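Dihydrodipicolinate synthase (Bacillus clausii KSM-K16, PDB 3E96) probably acts as a 4-hydroxy-tetrahydrodipicolinate synthase, a lyase of the DapA family that condenses pyruvate with an aspartate-derived semialdehyde on the lysine pathway. Local coordinates at residues 11-23 against 49-62. Numbering follows the deposited sequence.
Sequences ALETISGIPITPF and VIVPCGNTSEFYAL
The first two parallel strands of the TIM barrel, 15-17 and 49-50, meet here, and the loops that follow them run on together toward the active site. Gly17 ties the strands through both its backbone N and its O: the N gives a hydrogen bond to Val49 O at 2.8 Å, and the O takes one from Val51 N, almost straight down the carbonyl. On the face that carries Ser16 and Val49, Val49 CG1 packs against Ser16 OG, while Val49 CG2 reaches Thr14 CG2 at 3.6 Å. Ile18 and Val51 lie side by side, with Ile18 CD1 3.5 Å from Val51 CB. The other branch of Ile18, CG2, anti to the backbone N, is pressed against Thr56 CB at 3.4 Å, a close carbon contact.

Beyond the strands, Ser57 joins the type I turn 55-58 to the neighbouring loop: its OG, turned beside its own backbone N (chi1 -41°), donates to Pro19 O at 2.6 Å, nearly in line with the C=O, and accepts from Gly54 N. Replacing Ser57 by an alanine would remove the hydroxyl and would probably leave Pro19 O and Gly54 N without the partner that joins them. Thr21 OG1 lies 2.7 Å from Ser57 O and within reach of the Glu70 carboxylate, either of which could take its one proton. A water accepts from Thr21 N and donates to Thr56 O and Glu58 OE2, an oxygen also salt-bridged to Lys265. Glu58 OE2 comes obliquely to within 3.5 Å of Phe23 CE2, the carboxylate 77° from the ring plane, and Leu62 CD2 meets the ring edge 3.6 Å from Phe23 CZ.

Thr56 is predicted to bind pyruvate, and Val51 packs near Lys167, the predicted Schiff-base lysine, consistent with strand-end loops building the active site of a DapA-type barrel.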
loop_
_atom_site.group_PDB
_atom_site.type_symbol
_atom_site.label_atom_id
_atom_site.label_comp_id
_atom_site.label_asym_id
_atom_site.label_seq_id
_atom_site.Cartn_x
_atom_site.Cartn_y
_atom_site.Cartn_z
ATOM N N ALA B 11 -15.490 -21.786 -13.405
ATOM C CA ALA B 11 -14.495 -21.446 -14.417
ATOM C C ALA B 11 -13.237 -20.857 -13.780
ATOM O O ALA B 11 -12.161 -20.890 -14.376
ATOM C CB ALA B 11 -15.083 -20.456 -15.410
ATOM N N LEU B 12 -13.382 -20.310 -12.576
ATOM C CA LEU B 12 -12.256 -19.709 -11.860
ATOM C C LEU B 12 -11.433 -20.722 -11.067
ATOM O O LEU B 12 -10.376 -20.385 -10.528
ATOM C CB LEU B 12 -12.758 -18.606 -10.924
ATOM C CG LEU B 12 -13.250 -17.343 -11.638
ATOM C CD1 LEU B 12 -14.003 -16.450 -10.666
ATOM C CD2 LEU B 12 -12.054 -16.607 -12.245
ATOM N N GLU B 13 -11.922 -21.957 -10.989
ATOM C CA GLU B 13 -11.206 -23.016 -10.280
ATOM C C GLU B 13 -10.210 -23.618 -11.263
ATOM O O GLU B 13 -10.395 -24.721 -11.787
ATOM C CB GLU B 13 -12.189 -24.076 -9.774
ATOM C CG GLU B 13 -13.242 -23.495 -8.838
ATOM C CD GLU B 13 -14.164 -24.548 -8.255
ATOM O OE1 GLU B 13 -14.437 -25.547 -8.948
ATOM O OE2 GLU B 13 -14.625 -24.365 -7.110
ATOM N N THR B 14 -9.147 -22.863 -11.510
ATOM C CA THR B 14 -8.105 -23.257 -12.444
ATOM C C THR B 14 -6.930 -22.318 -12.169
ATOM O O THR B 14 -6.856 -21.725 -11.096
ATOM C CB THR B 14 -8.604 -23.074 -13.903
ATOM O OG1 THR B 14 -7.603 -23.515 -14.824
ATOM C CG2 THR B 14 -8.935 -21.603 -14.172
ATOM N N ILE B 15 -6.017 -22.187 -13.122
ATOM C CA ILE B 15 -4.875 -21.295 -12.953
ATOM C C ILE B 15 -5.254 -19.877 -13.382
ATOM O O ILE B 15 -5.781 -19.677 -14.477
ATOM C CB ILE B 15 -3.674 -21.721 -13.839
ATOM C CG1 ILE B 15 -3.144 -23.090 -13.409
ATOM C CG2 ILE B 15 -2.566 -20.670 -13.757
ATOM C CD1 ILE B 15 -2.198 -23.709 -14.432
ATOM N N SER B 16 -5.001 -18.900 -12.517
ATOM C CA SER B 16 -5.253 -17.505 -12.856
ATOM C C SER B 16 -3.877 -16.927 -13.151
ATOM O O SER B 16 -3.083 -16.708 -12.234
ATOM C CB SER B 16 -5.893 -16.751 -11.685
ATOM O OG SER B 16 -7.275 -17.043 -11.583
ATOM N N GLY B 17 -3.587 -16.717 -14.434
ATOM C CA GLY B 17 -2.297 -16.173 -14.821
ATOM C C GLY B 17 -2.262 -14.669 -14.646
ATOM O O GLY B 17 -3.174 -13.970 -15.094
ATOM N N ILE B 18 -1.214 -14.170 -13.991
ATOM C CA ILE B 18 -1.073 -12.736 -13.754
ATOM C C ILE B 18 0.051 -12.261 -14.657
ATOM O O ILE B 18 1.221 -12.527 -14.393
ATOM C CB ILE B 18 -0.678 -12.425 -12.293
ATOM C CG1 ILE B 18 -1.411 -13.363 -11.326
ATOM C CG2 ILE B 18 -0.996 -10.964 -11.982
ATOM C CD1 ILE B 18 -2.915 -13.315 -11.414
ATOM N N PRO B 19 -0.289 -11.524 -15.719
ATOM C CA PRO B 19 0.712 -11.029 -16.663
ATOM C C PRO B 19 1.537 -9.864 -16.157
ATOM O O PRO B 19 1.062 -9.043 -15.374
ATOM C CB PRO B 19 -0.134 -10.624 -17.861
ATOM C CG PRO B 19 -1.341 -10.009 -17.179
ATOM C CD PRO B 19 -1.628 -10.993 -16.044
ATOM N N ILE B 20 2.784 -9.806 -16.607
ATOM C CA ILE B 20 3.648 -8.693 -16.256
ATOM C C ILE B 20 3.231 -7.554 -17.182
ATOM O O ILE B 20 2.528 -7.775 -18.175
ATOM C CB ILE B 20 5.127 -8.980 -16.577
ATOM C CG1 ILE B 20 5.254 -9.385 -18.053
ATOM C CG2 ILE B 20 5.670 -10.045 -15.659
ATOM C CD1 ILE B 20 6.643 -9.175 -18.645
ATOM N N THR B 21 3.652 -6.340 -16.848
ATOM C CA THR B 21 3.409 -5.187 -17.704
ATOM C C THR B 21 4.818 -4.809 -18.158
ATOM O O THR B 21 5.607 -4.258 -17.386
ATOM C CB THR B 21 2.798 -3.989 -16.949
ATOM O OG1 THR B 21 1.545 -4.372 -16.366
ATOM C CG2 THR B 21 2.561 -2.827 -17.917
ATOM N N PRO B 22 5.169 -5.133 -19.414
ATOM C CA PRO B 22 6.504 -4.809 -19.928
ATOM C C PRO B 22 6.757 -3.306 -19.927
ATOM O O PRO B 22 5.951 -2.545 -20.457
ATOM C CB PRO B 22 6.478 -5.374 -21.353
ATOM C CG PRO B 22 5.460 -6.479 -21.270
ATOM C CD PRO B 22 4.381 -5.865 -20.419
ATOM N N PHE B 23 7.867 -2.879 -19.327
ATOM C CA PHE B 23 8.212 -1.459 -19.295
ATOM C C PHE B 23 9.550 -1.269 -19.999
ATOM O O PHE B 23 10.475 -2.058 -19.802
ATOM C CB PHE B 23 8.348 -0.942 -17.858
ATOM C CG PHE B 23 7.084 -1.006 -17.052
ATOM C CD1 PHE B 23 5.920 -0.394 -17.501
ATOM C CD2 PHE B 23 7.074 -1.641 -15.809
ATOM C CE1 PHE B 23 4.760 -0.408 -16.723
ATOM C CE2 PHE B 23 5.924 -1.661 -15.024
ATOM C CZ PHE B 23 4.764 -1.044 -15.480
ATOM N N VAL B 49 -7.598 -18.133 -17.585
ATOM C CA VAL B 49 -7.970 -16.965 -16.795
ATOM C C VAL B 49 -6.740 -16.069 -16.740
ATOM O O VAL B 49 -5.655 -16.517 -16.365
ATOM C CB VAL B 49 -8.376 -17.338 -15.347
ATOM C CG1 VAL B 49 -8.703 -16.072 -14.562
ATOM C CG2 VAL B 49 -9.580 -18.272 -15.360
ATOM N N ILE B 50 -6.899 -14.813 -17.141
ATOM C CA ILE B 50 -5.783 -13.878 -17.114
ATOM C C ILE B 50 -6.219 -12.678 -16.282
ATOM O O ILE B 50 -7.369 -12.235 -16.362
ATOM C CB ILE B 50 -5.360 -13.466 -18.545
ATOM C CG1 ILE B 50 -4.043 -12.685 -18.481
ATOM C CG2 ILE B 50 -6.472 -12.670 -19.224
ATOM C CD1 ILE B 50 -3.389 -12.454 -19.832
ATOM N N VAL B 51 -5.298 -12.162 -15.477
ATOM C CA VAL B 51 -5.617 -11.071 -14.571
ATOM C C VAL B 51 -4.806 -9.789 -14.750
ATOM O O VAL B 51 -3.827 -9.560 -14.041
ATOM C CB VAL B 51 -5.458 -11.549 -13.106
ATOM C CG1 VAL B 51 -6.007 -10.513 -12.139
ATOM C CG2 VAL B 51 -6.165 -12.884 -12.921
ATOM N N PRO B 52 -5.204 -8.935 -15.703
ATOM C CA PRO B 52 -4.461 -7.687 -15.898
ATOM C C PRO B 52 -4.611 -6.839 -14.634
ATOM O O PRO B 52 -5.582 -6.989 -13.890
ATOM C CB PRO B 52 -5.146 -7.058 -17.111
ATOM C CG PRO B 52 -6.561 -7.595 -17.026
ATOM C CD PRO B 52 -6.322 -9.046 -16.656
ATOM N N CYS B 53 -3.650 -5.956 -14.391
ATOM C CA CYS B 53 -3.684 -5.107 -13.206
ATOM C C CYS B 53 -3.570 -5.903 -11.913
ATOM O O CYS B 53 -4.092 -5.502 -10.867
ATOM C CB CYS B 53 -4.954 -4.254 -13.202
ATOM S SG CYS B 53 -4.852 -2.888 -14.381
ATOM N N GLY B 54 -2.894 -7.045 -11.999
ATOM C CA GLY B 54 -2.665 -7.865 -10.824
ATOM C C GLY B 54 -1.371 -7.343 -10.226
ATOM O O GLY B 54 -0.763 -6.427 -10.780
ATOM N N ASN B 55 -0.922 -7.896 -9.109
ATOM C CA ASN B 55 0.309 -7.380 -8.532
ATOM C C ASN B 55 1.545 -7.761 -9.335
ATOM O O ASN B 55 2.531 -7.034 -9.330
ATOM C CB ASN B 55 0.430 -7.802 -7.068
ATOM C CG ASN B 55 -0.220 -6.793 -6.130
ATOM O OD1 ASN B 55 -0.843 -7.161 -5.139
ATOM N ND2 ASN B 55 -0.070 -5.503 -6.445
ATOM N N THR B 56 1.479 -8.882 -10.049
ATOM C CA THR B 56 2.602 -9.306 -10.880
ATOM C C THR B 56 2.701 -8.319 -12.047
ATOM O O THR B 56 3.762 -8.149 -12.646
ATOM C CB THR B 56 2.384 -10.723 -11.448
ATOM O OG1 THR B 56 2.035 -11.615 -10.384
ATOM C CG2 THR B 56 3.661 -11.233 -12.118
ATOM N N SER B 57 1.579 -7.666 -12.347
ATOM C CA SER B 57 1.494 -6.677 -13.424
ATOM C C SER B 57 2.010 -5.319 -12.954
ATOM O O SER B 57 2.015 -4.353 -13.724
ATOM C CB SER B 57 0.036 -6.492 -13.863
ATOM O OG SER B 57 -0.652 -7.725 -13.934
ATOM N N GLU B 58 2.422 -5.250 -11.688
ATOM C CA GLU B 58 2.905 -4.010 -11.079
ATOM C C GLU B 58 1.825 -2.929 -11.128
ATOM O O GLU B 58 2.072 -1.774 -11.473
ATOM C CB GLU B 58 4.190 -3.537 -11.759
ATOM C CG GLU B 58 5.379 -4.437 -11.460
ATOM C CD GLU B 58 6.632 -4.016 -12.196
ATOM O OE1 GLU B 58 7.343 -3.108 -11.706
ATOM O OE2 GLU B 58 6.898 -4.589 -13.280
ATOM N N PHE B 59 0.616 -3.338 -10.761
ATOM C CA PHE B 59 -0.551 -2.466 -10.727
ATOM C C PHE B 59 -0.304 -1.105 -10.072
ATOM O O PHE B 59 -0.650 -0.060 -10.633
ATOM C CB PHE B 59 -1.680 -3.199 -9.992
ATOM C CG PHE B 59 -2.884 -2.353 -9.714
ATOM C CD1 PHE B 59 -3.659 -1.859 -10.753
ATOM C CD2 PHE B 59 -3.263 -2.079 -8.401
ATOM C CE1 PHE B 59 -4.800 -1.107 -10.496
ATOM C CE2 PHE B 59 -4.401 -1.328 -8.132
ATOM C CZ PHE B 59 -5.173 -0.841 -9.183
ATOM N N TYR B 60 0.295 -1.109 -8.885
ATOM C CA TYR B 60 0.538 0.138 -8.171
ATOM C C TYR B 60 1.566 1.069 -8.802
ATOM O O TYR B 60 1.697 2.222 -8.390
ATOM C CB TYR B 60 0.898 -0.168 -6.719
ATOM C CG TYR B 60 -0.284 -0.738 -5.966
ATOM C CD1 TYR B 60 -1.440 0.018 -5.781
ATOM C CD2 TYR B 60 -0.265 -2.043 -5.475
ATOM C CE1 TYR B 60 -2.549 -0.506 -5.128
ATOM C CE2 TYR B 60 -1.373 -2.581 -4.817
ATOM C CZ TYR B 60 -2.511 -1.801 -4.648
ATOM O OH TYR B 60 -3.606 -2.312 -3.989
ATOM N N ALA B 61 2.285 0.573 -9.805
ATOM C CA ALA B 61 3.276 1.398 -10.502
ATOM C C ALA B 61 2.636 2.022 -11.747
ATOM O O ALA B 61 3.280 2.768 -12.489
ATOM C CB ALA B 61 4.477 0.547 -10.900
ATOM N N LEU B 62 1.361 1.715 -11.970
ATOM C CA LEU B 62 0.635 2.250 -13.122
ATOM C C LEU B 62 -0.246 3.426 -12.724
ATOM O O LEU B 62 -0.758 3.480 -11.608
ATOM C CB LEU B 62 -0.271 1.173 -13.734
ATOM C CG LEU B 62 0.311 -0.186 -14.131
ATOM C CD1 LEU B 62 -0.829 -1.103 -14.568
ATOM C CD2 LEU B 62 1.327 -0.018 -15.250
HETATM O O HOH W 1 5.029 -6.263 -14.380
#